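Local coordinates for protein GDSL-like Lipase (Parabacteroides distasonis, PDB 3P94) that is a serine hydrolase of the GDSL-like lipase family, probably cleaving ester bonds and perhaps acting as a lysophospholipase, at residues W6-Y12 with D51-Q57; F66-I71 with L109-I115; I84-N90 with F128-M134; I118-V122 with L143-I147. All blocks are in the same frame, centred on the assembly; numbering follows the deposited sequence.

Interaction 1: W6-Y12 with D51-Q57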
# COMPACT_ATOMS: atom_id res chain seq x y z
N TRP A 6 10.87 -10.06 -12.14
CA TRP A 6 11.20 -9.30 -10.93
C TRP A 6 10.04 -8.40 -10.44
O TRP A 6 9.69 -8.46 -9.26
CB TRP A 6 12.49 -8.47 -11.13
CG TRP A 6 12.82 -7.57 -9.98
CD1 TRP A 6 13.46 -7.90 -8.82
CD2 TRP A 6 12.46 -6.19 -9.87
NE1 TRP A 6 13.50 -6.81 -7.98
CE2 TRP A 6 12.90 -5.74 -8.60
CE3 TRP A 6 11.80 -5.28 -10.72
CZ2 TRP A 6 12.74 -4.42 -8.18
CZ3 TRP A 6 11.62 -3.98 -10.30
CH2 TRP A 6 12.08 -3.55 -9.04
N ALA A 7 9.45 -7.60 -11.33
CA ALA A 7 8.37 -6.68 -10.97
C ALA A 7 7.00 -7.37 -10.89
O ALA A 7 6.02 -6.75 -10.47
CB ALA A 7 8.32 -5.56 -11.99
N GLN A 8 6.95 -8.65 -11.28
CA GLN A 8 5.75 -9.51 -11.30
C GLN A 8 4.63 -8.88 -12.15
O GLN A 8 3.48 -8.75 -11.72
CB GLN A 8 5.27 -9.84 -9.87
CG GLN A 8 6.24 -10.75 -9.16
CD GLN A 8 6.00 -10.82 -7.68
OE1 GLN A 8 6.44 -9.96 -6.90
NE2 GLN A 8 5.36 -11.89 -7.25
N PHE A 9 4.98 -8.50 -13.40
CA PHE A 9 4.04 -7.96 -14.39
C PHE A 9 3.01 -9.04 -14.79
O PHE A 9 1.88 -8.72 -15.14
CB PHE A 9 4.79 -7.48 -15.64
CG PHE A 9 5.50 -6.15 -15.55
CD1 PHE A 9 4.78 -4.96 -15.63
CD2 PHE A 9 6.89 -6.07 -15.50
CE1 PHE A 9 5.44 -3.73 -15.64
CE2 PHE A 9 7.55 -4.84 -15.50
CZ PHE A 9 6.82 -3.67 -15.56
N GLY A 10 3.45 -10.30 -14.72
CA GLY A 10 2.65 -11.48 -15.04
C GLY A 10 1.51 -11.77 -14.09
O GLY A 10 0.56 -12.45 -14.46
N ARG A 11 1.57 -11.24 -12.85
CA ARG A 11 0.51 -11.48 -11.86
C ARG A 11 -0.85 -10.91 -12.32
O ARG A 11 -1.86 -11.62 -12.24
CB ARG A 11 0.90 -10.90 -10.49
CG ARG A 11 -0.23 -10.91 -9.42
CD ARG A 11 -0.55 -12.28 -8.83
NE ARG A 11 -1.72 -12.22 -7.95
CZ ARG A 11 -1.66 -11.91 -6.66
NH1 ARG A 11 -0.49 -11.68 -6.07
NH2 ARG A 11 -2.77 -11.85 -5.94
N TYR A 12 -0.88 -9.66 -12.82
CA TYR A 12 -2.16 -9.05 -13.23
C TYR A 12 -2.26 -8.70 -14.71
O TYR A 12 -3.27 -8.09 -15.10
CB TYR A 12 -2.41 -7.79 -12.41
CG TYR A 12 -2.67 -8.07 -10.94
CD1 TYR A 12 -3.82 -8.74 -10.52
CD2 TYR A 12 -1.79 -7.60 -9.96
CE1 TYR A 12 -4.08 -8.96 -9.17
CE2 TYR A 12 -2.05 -7.80 -8.61
CZ TYR A 12 -3.18 -8.49 -8.22
OH TYR A 12 -3.45 -8.69 -6.90
N ASP A 51 -8.15 -4.36 -7.17
CA ASP A 51 -7.13 -4.86 -6.24
C ASP A 51 -5.86 -5.21 -7.02
O ASP A 51 -5.87 -6.10 -7.87
CB ASP A 51 -7.70 -6.08 -5.47
CG ASP A 51 -6.72 -6.92 -4.66
OD1 ASP A 51 -5.61 -6.40 -4.34
OD2 ASP A 51 -7.08 -8.07 -4.31
N ARG A 52 -4.77 -4.49 -6.73
CA ARG A 52 -3.50 -4.73 -7.40
C ARG A 52 -2.36 -4.92 -6.37
O ARG A 52 -1.21 -4.58 -6.64
CB ARG A 52 -3.19 -3.60 -8.42
CG ARG A 52 -4.07 -3.63 -9.69
CD ARG A 52 -3.83 -4.89 -10.51
NE ARG A 52 -4.68 -5.02 -11.70
CZ ARG A 52 -5.82 -5.70 -11.73
NH1 ARG A 52 -6.29 -6.28 -10.64
NH2 ARG A 52 -6.51 -5.79 -12.86
N GLY A 53 -2.70 -5.54 -5.23
CA GLY A 53 -1.71 -5.86 -4.21
C GLY A 53 -0.93 -7.11 -4.57
O GLY A 53 -1.50 -8.04 -5.15
N ILE A 54 0.39 -7.13 -4.31
CA ILE A 54 1.23 -8.31 -4.59
C ILE A 54 2.11 -8.59 -3.38
O ILE A 54 2.96 -7.76 -3.03
CB ILE A 54 2.08 -8.22 -5.89
CG1 ILE A 54 1.19 -8.13 -7.15
CG2 ILE A 54 3.01 -9.46 -6.00
CD1 ILE A 54 1.94 -8.04 -8.50
N SER A 55 1.93 -9.79 -2.77
CA SER A 55 2.70 -10.21 -1.60
C SER A 55 4.21 -10.05 -1.78
O SER A 55 4.74 -10.35 -2.85
CB SER A 55 2.40 -11.67 -1.28
OG SER A 55 1.06 -11.80 -0.85
N GLY A 56 4.87 -9.56 -0.72
CA GLY A 56 6.31 -9.39 -0.64
C GLY A 56 6.95 -8.23 -1.39
O GLY A 56 8.17 -8.03 -1.27
N GLN A 57 6.17 -7.47 -2.15
CA GLN A 57 6.71 -6.38 -2.96
C GLN A 57 7.14 -5.17 -2.14
O GLN A 57 6.52 -4.84 -1.12
CB GLN A 57 5.72 -5.94 -4.04
CG GLN A 57 5.60 -6.96 -5.17
CD GLN A 57 5.36 -6.33 -6.52
OE1 GLN A 57 4.81 -5.23 -6.63
NE2 GLN A 57 5.80 -7.00 -7.58
O HOH W 1 4.41 -12.56 -4.64
O HOH W 2 7.13 -10.07 -4.26
O HOH W 3 -5.44 -9.96 -5.48
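Turned beside its backbone N (chi1 -67°), the ring of Tyr12 points at 51-57, while Arg52, bent at chi2 (-65°), folds its outer chain flat against it. The contact lays the N-terminal loop across strand 49-53, an outermost strand of the flavodoxin-like parallel sheet, and the turn that follows it. Arg52 CD sits over one ring face, 3.6 Å from the centroid, and the guanidinium continues the stack with its plane 11° from the ring; Arg11 CG covers the opposite face. Arg52 NH1 also donates to Asp51 O, and Asn16 takes its NE, so two of the guanidinium nitrogens are held while it stacks. At the ring edge Tyr12 OH donates to Gly53 O over 2.7 Å and accepts from a water shared with Asp51 OD2. A phenylalanine here would probably leave Gly53 O and that water without their hydroxyl partner. Arg11 itself reaches on to a salt bridge with Asp34. Ile54 wedges between Tyr12 and Gln8, its CD1 3.6 Å from Arg11 CB. Beyond it the Gln57 amide, whose OE1 is held by Arg65, spends its NE2 on two acceptors: Ala7 O at 2.9 Å and Gln8 OE1 at 3.1 Å.

Interaction 2: F66-I71 with L109-I115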
# COMPACT_ATOMS: atom_id res chain seq x y z
N PHE A 66 3.86 0.12 -11.66
CA PHE A 66 2.91 1.24 -11.62
C PHE A 66 2.26 1.56 -12.96
O PHE A 66 1.06 1.84 -12.98
CB PHE A 66 3.60 2.51 -11.08
CG PHE A 66 2.67 3.49 -10.40
CD1 PHE A 66 2.18 3.24 -9.12
CD2 PHE A 66 2.29 4.66 -11.04
CE1 PHE A 66 1.31 4.14 -8.50
CE2 PHE A 66 1.43 5.56 -10.41
CZ PHE A 66 0.95 5.30 -9.14
N ARG A 67 3.03 1.56 -14.05
CA ARG A 67 2.49 1.88 -15.38
C ARG A 67 1.40 0.86 -15.83
O ARG A 67 0.34 1.28 -16.27
CB ARG A 67 3.63 1.98 -16.40
CG ARG A 67 3.18 2.29 -17.83
CD ARG A 67 4.26 2.99 -18.64
NE ARG A 67 4.72 4.21 -17.98
CZ ARG A 67 4.09 5.38 -18.03
NH1 ARG A 67 3.00 5.52 -18.77
NH2 ARG A 67 4.56 6.42 -17.35
N GLN A 68 1.66 -0.46 -15.69
CA GLN A 68 0.72 -1.51 -16.11
C GLN A 68 -0.49 -1.63 -15.18
O GLN A 68 -1.61 -1.75 -15.65
CB GLN A 68 1.45 -2.87 -16.19
CG GLN A 68 0.54 -4.04 -16.61
CD GLN A 68 1.15 -5.40 -16.45
OE1 GLN A 68 1.77 -5.93 -17.38
NE2 GLN A 68 0.93 -6.02 -15.29
N ASP A 69 -0.24 -1.65 -13.87
CA ASP A 69 -1.29 -1.89 -12.90
C ASP A 69 -2.01 -0.66 -12.37
O ASP A 69 -2.99 -0.83 -11.65
CB ASP A 69 -0.72 -2.75 -11.77
CG ASP A 69 -0.49 -4.21 -12.19
OD1 ASP A 69 -0.87 -4.58 -13.32
OD2 ASP A 69 0.06 -4.98 -11.37
N VAL A 70 -1.57 0.57 -12.73
CA VAL A 70 -2.23 1.79 -12.28
C VAL A 70 -2.49 2.72 -13.47
O VAL A 70 -3.64 2.92 -13.82
CB VAL A 70 -1.49 2.56 -11.13
CG1 VAL A 70 -2.24 3.83 -10.73
CG2 VAL A 70 -1.28 1.68 -9.91
N ILE A 71 -1.43 3.30 -14.07
CA ILE A 71 -1.54 4.28 -15.17
C ILE A 71 -2.40 3.76 -16.33
O ILE A 71 -3.33 4.45 -16.75
CB ILE A 71 -0.14 4.75 -15.67
CG1 ILE A 71 0.68 5.42 -14.52
CG2 ILE A 71 -0.29 5.67 -16.91
CD1 ILE A 71 2.13 5.68 -14.77
N LEU A 109 4.14 10.35 -11.03
CA LEU A 109 3.66 9.64 -12.23
C LEU A 109 2.13 9.66 -12.29
O LEU A 109 1.57 9.86 -13.36
CB LEU A 109 4.17 8.18 -12.28
CG LEU A 109 5.63 7.98 -12.67
CD1 LEU A 109 6.02 6.52 -12.51
CD2 LEU A 109 5.92 8.45 -14.11
N ALA A 110 1.47 9.46 -11.13
CA ALA A 110 0.02 9.50 -11.04
C ALA A 110 -0.51 10.90 -11.37
O ALA A 110 -1.46 11.00 -12.16
CB ALA A 110 -0.44 9.09 -9.64
N LYS A 111 0.10 11.97 -10.81
CA LYS A 111 -0.35 13.33 -11.08
C LYS A 111 -0.19 13.69 -12.58
O LYS A 111 -1.08 14.33 -13.16
CB LYS A 111 0.37 14.33 -10.17
CG LYS A 111 -0.19 15.76 -10.28
CD LYS A 111 0.63 16.75 -9.46
CE LYS A 111 0.39 18.19 -9.88
NZ LYS A 111 -1.02 18.62 -9.65
N ALA A 112 0.93 13.28 -13.21
CA ALA A 112 1.19 13.54 -14.63
C ALA A 112 0.16 12.84 -15.54
O ALA A 112 -0.07 13.28 -16.66
CB ALA A 112 2.59 13.07 -14.98
N ASN A 113 -0.48 11.79 -15.02
CA ASN A 113 -1.49 11.01 -15.73
C ASN A 113 -2.92 11.29 -15.20
O ASN A 113 -3.86 10.56 -15.54
CB ASN A 113 -1.14 9.53 -15.65
CG ASN A 113 -0.00 9.21 -16.56
OD1 ASN A 113 -0.19 8.97 -17.76
ND2 ASN A 113 1.21 9.30 -16.04
N HIS A 114 -3.06 12.39 -14.44
CA HIS A 114 -4.31 12.94 -13.88
C HIS A 114 -5.02 11.95 -12.94
O HIS A 114 -6.25 11.88 -12.92
CB HIS A 114 -5.26 13.45 -14.99
CG HIS A 114 -4.55 14.03 -16.18
ND1 HIS A 114 -4.53 13.35 -17.39
CD2 HIS A 114 -3.82 15.15 -16.30
CE1 HIS A 114 -3.81 14.10 -18.22
NE2 HIS A 114 -3.36 15.20 -17.61
N ILE A 115 -4.24 11.22 -12.15
CA ILE A 115 -4.75 10.27 -11.16
C ILE A 115 -4.53 10.88 -9.77
O ILE A 115 -3.41 11.30 -9.47
CB ILE A 115 -4.07 8.87 -11.30
CG1 ILE A 115 -4.27 8.28 -12.72
CG2 ILE A 115 -4.58 7.90 -10.24
CD1 ILE A 115 -3.23 7.21 -13.16
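Ile71 is the main bump of helix 59-71, and it fits a hollow at the end of helix 96-112 lined by Leu109, Asn113 and Ile115. Its two branches divide the work. CG2, anti to the backbone N, presses on the amide of Asn113, 3.4 Å from OD1, while CD1 lies 4.1 Å from Leu109 CB and also near Asn113 ND2. Nearer the backbone, Ile115 CD1 comes to 3.9 Å from Ile71 CA, and Val70 CG1 brushes the same methyl more loosely. One turn earlier, Phe66 slides past Leu109, its ring tip reaching Ala110: CE2 comes to 4.1 Å from Ala110 CB. Val70 CB lies over the centre of one Phe66 face. At the outer border Leu109 CD2 meets the edge of the Arg67 guanidinium.

The wall formed by Asn113 is held by a bond from its ND2 to Leu109 O, 2.8 Å and almost straight (178°). An alanine here would probably open a gap beside Ile71 CG2 and leave Leu109 O without this side-chain donor. Just beyond, His114, with positive phi, is the C-prime residue of a Schellman motif, which turns Ile115 back toward Ile71. Phe66, Val70 and Ile115 also rest on strand 75-81, an arrangement of neighbouring helices packed on a parallel sheet, as in flavodoxin-like alpha/beta folds.

Interaction 3: I84-N90 with F128-M134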
# COMPACT_ATOMS: atom_id res chain seq x y z
N ILE A 84 6.55 -1.26 3.98
CA ILE A 84 6.92 -2.21 5.04
C ILE A 84 7.92 -3.26 4.55
O ILE A 84 8.84 -3.61 5.29
CB ILE A 84 5.69 -2.86 5.76
CG1 ILE A 84 6.10 -3.48 7.11
CG2 ILE A 84 4.99 -3.92 4.90
CD1 ILE A 84 6.65 -2.52 8.16
N ASN A 85 7.79 -3.75 3.30
CA ASN A 85 8.72 -4.77 2.81
C ASN A 85 10.09 -4.16 2.48
O ASN A 85 11.09 -4.86 2.54
CB ASN A 85 8.15 -5.55 1.64
CG ASN A 85 6.96 -6.38 2.07
OD1 ASN A 85 6.96 -7.06 3.10
ND2 ASN A 85 5.91 -6.32 1.30
N ASP A 86 10.14 -2.83 2.23
CA ASP A 86 11.42 -2.11 2.06
C ASP A 86 12.14 -2.05 3.41
O ASP A 86 13.36 -2.20 3.46
CB ASP A 86 11.17 -0.67 1.58
CG ASP A 86 10.51 -0.54 0.23
OD1 ASP A 86 9.30 -0.83 0.13
OD2 ASP A 86 11.21 -0.12 -0.72
N ILE A 87 11.38 -1.84 4.51
CA ILE A 87 11.91 -1.79 5.89
C ILE A 87 12.42 -3.20 6.26
O ILE A 87 13.45 -3.33 6.93
CB ILE A 87 10.85 -1.22 6.89
CG1 ILE A 87 10.54 0.27 6.55
CG2 ILE A 87 11.31 -1.35 8.37
CD1 ILE A 87 9.34 0.93 7.29
N ALA A 88 11.75 -4.25 5.75
CA ALA A 88 12.17 -5.64 5.97
C ALA A 88 13.33 -6.07 5.03
O ALA A 88 13.84 -7.19 5.16
CB ALA A 88 10.98 -6.57 5.80
N HIS A 89 13.73 -5.18 4.08
CA HIS A 89 14.78 -5.40 3.07
C HIS A 89 14.46 -6.59 2.15
O HIS A 89 15.37 -7.36 1.80
CB HIS A 89 16.17 -5.60 3.71
CG HIS A 89 16.73 -4.43 4.45
ND1 HIS A 89 16.16 -3.16 4.40
CD2 HIS A 89 17.81 -4.39 5.25
CE1 HIS A 89 16.91 -2.41 5.19
NE2 HIS A 89 17.90 -3.12 5.73
N ASN A 90 13.18 -6.74 1.73
CA ASN A 90 12.78 -7.84 0.84
C ASN A 90 13.51 -7.78 -0.51
O ASN A 90 13.78 -8.83 -1.09
CB ASN A 90 11.27 -7.83 0.60
CG ASN A 90 10.47 -8.48 1.70
OD1 ASN A 90 10.93 -8.64 2.83
ND2 ASN A 90 9.24 -8.84 1.39
N PHE A 128 9.38 -8.49 12.48
CA PHE A 128 9.09 -9.32 11.32
C PHE A 128 9.44 -10.75 11.66
O PHE A 128 10.62 -11.06 11.79
CB PHE A 128 9.87 -8.85 10.08
CG PHE A 128 9.70 -7.41 9.70
CD1 PHE A 128 8.45 -6.92 9.38
CD2 PHE A 128 10.80 -6.58 9.57
CE1 PHE A 128 8.29 -5.60 9.00
CE2 PHE A 128 10.65 -5.26 9.18
CZ PHE A 128 9.40 -4.78 8.88
N PRO A 129 8.47 -11.66 11.89
CA PRO A 129 8.83 -13.04 12.26
C PRO A 129 9.74 -13.71 11.21
O PRO A 129 10.61 -14.50 11.58
CB PRO A 129 7.48 -13.74 12.36
CG PRO A 129 6.49 -12.63 12.64
CD PRO A 129 7.00 -11.48 11.83
N TRP A 130 9.54 -13.35 9.92
CA TRP A 130 10.27 -13.85 8.74
C TRP A 130 11.66 -13.18 8.59
O TRP A 130 12.51 -13.71 7.88
CB TRP A 130 9.43 -13.69 7.45
CG TRP A 130 9.35 -12.31 6.87
CD1 TRP A 130 10.18 -11.77 5.92
CD2 TRP A 130 8.35 -11.32 7.13
NE1 TRP A 130 9.78 -10.49 5.62
CE2 TRP A 130 8.65 -10.19 6.34
CE3 TRP A 130 7.22 -11.27 7.98
CZ2 TRP A 130 7.88 -9.02 6.38
CZ3 TRP A 130 6.45 -10.12 8.00
CH2 TRP A 130 6.78 -9.01 7.21
N ARG A 131 11.87 -12.01 9.24
CA ARG A 131 13.15 -11.27 9.20
C ARG A 131 13.42 -10.69 10.63
O ARG A 131 13.23 -9.50 10.86
CB ARG A 131 13.12 -10.17 8.12
CG ARG A 131 14.50 -9.65 7.71
CD ARG A 131 15.02 -10.27 6.42
NE ARG A 131 14.16 -9.94 5.28
CZ ARG A 131 13.98 -10.73 4.23
NH1 ARG A 131 14.60 -11.90 4.14
NH2 ARG A 131 13.17 -10.35 3.25
N PRO A 132 13.78 -11.55 11.61
CA PRO A 132 13.94 -11.07 13.00
C PRO A 132 15.05 -10.03 13.23
O PRO A 132 16.01 -9.94 12.46
CB PRO A 132 14.25 -12.35 13.78
CG PRO A 132 14.78 -13.29 12.76
CD PRO A 132 14.00 -13.01 11.53
N GLY A 133 14.89 -9.27 14.31
CA GLY A 133 15.82 -8.25 14.80
C GLY A 133 15.98 -7.01 13.94
O GLY A 133 17.02 -6.36 14.01
N MSE A 134 15.01 -6.66 13.11
CA MSE A 134 15.07 -5.44 12.28
C MSE A 134 14.51 -4.17 12.93
O MSE A 134 14.60 -3.14 12.33
CB MSE A 134 14.36 -5.60 10.94
CG MSE A 134 14.64 -6.90 10.30
SE MSE A 134 15.25 -6.71 8.53
CE MSE A 134 16.62 -5.54 8.78
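Ala88 O receives Arg131 NE at 2.8 Å, the donor lying nearly along the C=O axis (162°). This carbonyl lies at the Schellman motif that ends helix 84-87, where His89 takes positive phi, and segment 128-134 is the loop leading to helix 137-153. The Arg131 chain, bent at chi2 (100°) and chi3 (62°), curls so that its NH2 also reaches Asn90 OD1 at 2.8 Å, arriving from above the amide's carbonyl plane. The guanidinium and the Asn90 amide stand at right angles, and one side chain thus bridges Ala88 and Asn90 in the turn that ends the helix. Beside this polar pair, Ala88 CB sits over one face of the Phe128 ring in a CH-pi contact, 3.8 Å from the centroid. Ile84 and Ile87 meet the rim of the same ring, Ile84 CG1 at 3.6 Å from Phe128 CE1. Asn85 and Asn90 turn their ND2 atoms to Gln57 O and Gly56 O. Asn85 belongs to what is probably the Gly-x-Asn-Asp block of SGNH hydrolases, whose Asn in relatives contributes to the oxyanion hole. Farther along the loop Met134, a selenomethionine, lies against the turn, its SE 3.7 Å from Ala88 O and its CE 3.9 Å from His89 CD2.

Interaction 4: I118-V122 with L143-I147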
# COMPACT_ATOMS: atom_id res chain seq x y z
N ILE A 118 -3.99 8.81 -3.05
CA ILE A 118 -4.41 8.64 -1.67
C ILE A 118 -3.31 7.82 -1.00
O ILE A 118 -3.16 6.64 -1.29
CB ILE A 118 -5.82 8.00 -1.55
CG1 ILE A 118 -6.90 8.96 -2.11
CG2 ILE A 118 -6.12 7.62 -0.10
CD1 ILE A 118 -8.23 8.30 -2.47
N PHE A 119 -2.51 8.46 -0.14
CA PHE A 119 -1.43 7.79 0.56
C PHE A 119 -1.92 7.22 1.88
O PHE A 119 -2.66 7.88 2.60
CB PHE A 119 -0.25 8.75 0.83
CG PHE A 119 0.80 8.80 -0.26
CD1 PHE A 119 1.51 7.67 -0.61
CD2 PHE A 119 1.12 10.01 -0.87
CE1 PHE A 119 2.48 7.72 -1.62
CE2 PHE A 119 2.11 10.06 -1.87
CZ PHE A 119 2.78 8.91 -2.24
N CYS A 120 -1.48 5.98 2.20
CA CYS A 120 -1.82 5.32 3.45
C CYS A 120 -0.60 5.24 4.34
O CYS A 120 0.49 4.91 3.88
CB CYS A 120 -2.38 3.92 3.20
SG CYS A 120 -3.87 3.89 2.18
N SER A 121 -0.82 5.43 5.65
CA SER A 121 0.21 5.24 6.67
C SER A 121 0.64 3.80 6.64
O SER A 121 -0.23 2.92 6.59
CB SER A 121 -0.37 5.55 8.05
OG SER A 121 -1.36 4.59 8.39
N VAL A 122 1.95 3.54 6.69
CA VAL A 122 2.46 2.18 6.80
C VAL A 122 1.91 1.66 8.14
O VAL A 122 1.88 2.41 9.12
CB VAL A 122 4.01 2.12 6.69
CG1 VAL A 122 4.53 0.70 6.91
CG2 VAL A 122 4.48 2.66 5.34
N LEU A 143 9.03 7.00 8.37
CA LEU A 143 8.52 6.98 6.99
C LEU A 143 7.15 7.64 6.92
O LEU A 143 6.93 8.44 6.02
CB LEU A 143 8.48 5.54 6.44
CG LEU A 143 7.98 5.35 4.98
CD1 LEU A 143 8.76 6.24 3.97
CD2 LEU A 143 8.10 3.91 4.57
N ASN A 144 6.24 7.34 7.88
CA ASN A 144 4.89 7.92 7.92
C ASN A 144 4.92 9.43 8.11
O ASN A 144 4.07 10.11 7.55
CB ASN A 144 4.04 7.26 9.00
CG ASN A 144 3.54 5.89 8.61
OD1 ASN A 144 3.61 5.50 7.45
ND2 ASN A 144 3.00 5.15 9.58
N LYS A 145 5.91 9.95 8.86
CA LYS A 145 6.08 11.38 9.09
C LYS A 145 6.36 12.07 7.75
O LYS A 145 5.75 13.10 7.46
CB LYS A 145 7.21 11.64 10.09
CG LYS A 145 7.15 12.99 10.74
CD LYS A 145 8.42 13.30 11.52
CE LYS A 145 8.45 14.75 11.95
NZ LYS A 145 9.79 15.15 12.45
N TRP A 146 7.25 11.47 6.94
CA TRP A 146 7.61 11.97 5.61
C TRP A 146 6.44 11.89 4.64
O TRP A 146 6.19 12.87 3.92
CB TRP A 146 8.81 11.20 5.05
CG TRP A 146 10.10 11.46 5.77
CD1 TRP A 146 10.44 12.58 6.49
CD2 TRP A 146 11.23 10.58 5.83
NE1 TRP A 146 11.72 12.45 6.97
CE2 TRP A 146 12.22 11.23 6.59
CE3 TRP A 146 11.50 9.31 5.31
CZ2 TRP A 146 13.47 10.65 6.84
CZ3 TRP A 146 12.73 8.74 5.56
CH2 TRP A 146 13.71 9.42 6.29
N ILE A 147 5.72 10.74 4.62
CA ILE A 147 4.55 10.54 3.76
C ILE A 147 3.49 11.59 4.07
O ILE A 147 2.99 12.24 3.15
CB ILE A 147 3.97 9.11 3.88
CG1 ILE A 147 4.98 8.03 3.41
CG2 ILE A 147 2.63 8.98 3.11
CD1 ILE A 147 4.56 6.55 3.82
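The flat amide of Asn144 is turned against the Val122 backbone and grips it with both its oxygen and its nitrogen. The pair joins the chain just past strand 116-120 to the helix of a beta-alpha-beta crossover, in which helix 137-153 connects strands 116-120 and 157-159 of the parallel sheet. OD1 accepts from Val122 N at 2.7 Å, the donor tilted 19° from its carbonyl plane. ND2 donates to Val122 O at 3.0 Å, nearly straight and on a lone pair in the carbonyl plane of Val122. With CG beside the backbone N (chi1 -76°), the Asn144 amide is pointed at the chain beyond the strand end, and its two bonds occupy polar backbone groups that lie buried there. The amide also passes alongside Ser121 CB; Ser121 OG is hydrogen-bonded to the backbone N of His162.

Apolar groups pack to one side of the amide. Val122 meets Leu143 at about a right angle, its CG2 3.9 Å from Leu143 CD2, and touches Ile147 CD1 more loosely. One helical turn on, Ile147 lies aslant against Phe119, putting a branch methyl rather than the chain end against the aromatic residue. Tyr158 of the next strand rests on both Asn144 and Ile147, while Ala107 of helix 96-112 touches Phe119. Of the Ile147 methyls, CG2 makes the closer approach to the strand, 3.7 Å from Phe119 CB.

All four contacts belong to one alpha/beta domain built round a five-stranded parallel sheet. Interaction 1 comes first along the chain; the segments of 3 alternate with those of 2 and of 4. Strand 49-53 of interaction 1 runs on to helix 59-71 of interaction 2, and helix 96-112 of interaction 2 leads into strand 116-120 of interaction 4. Interaction 1 touches 2 and 3, whose centres lie about 16 Å and 18 Å from its own. Interactions 3 and 4 meet where Ile84 packs on Val122, whereas the centres of 2 and 3 are about 28 Å apart. Ser55 touches a probable Ser-His-Asp triad, and Trp130 tentatively does too, which places interaction 1, and perhaps 3, beside the likely active site.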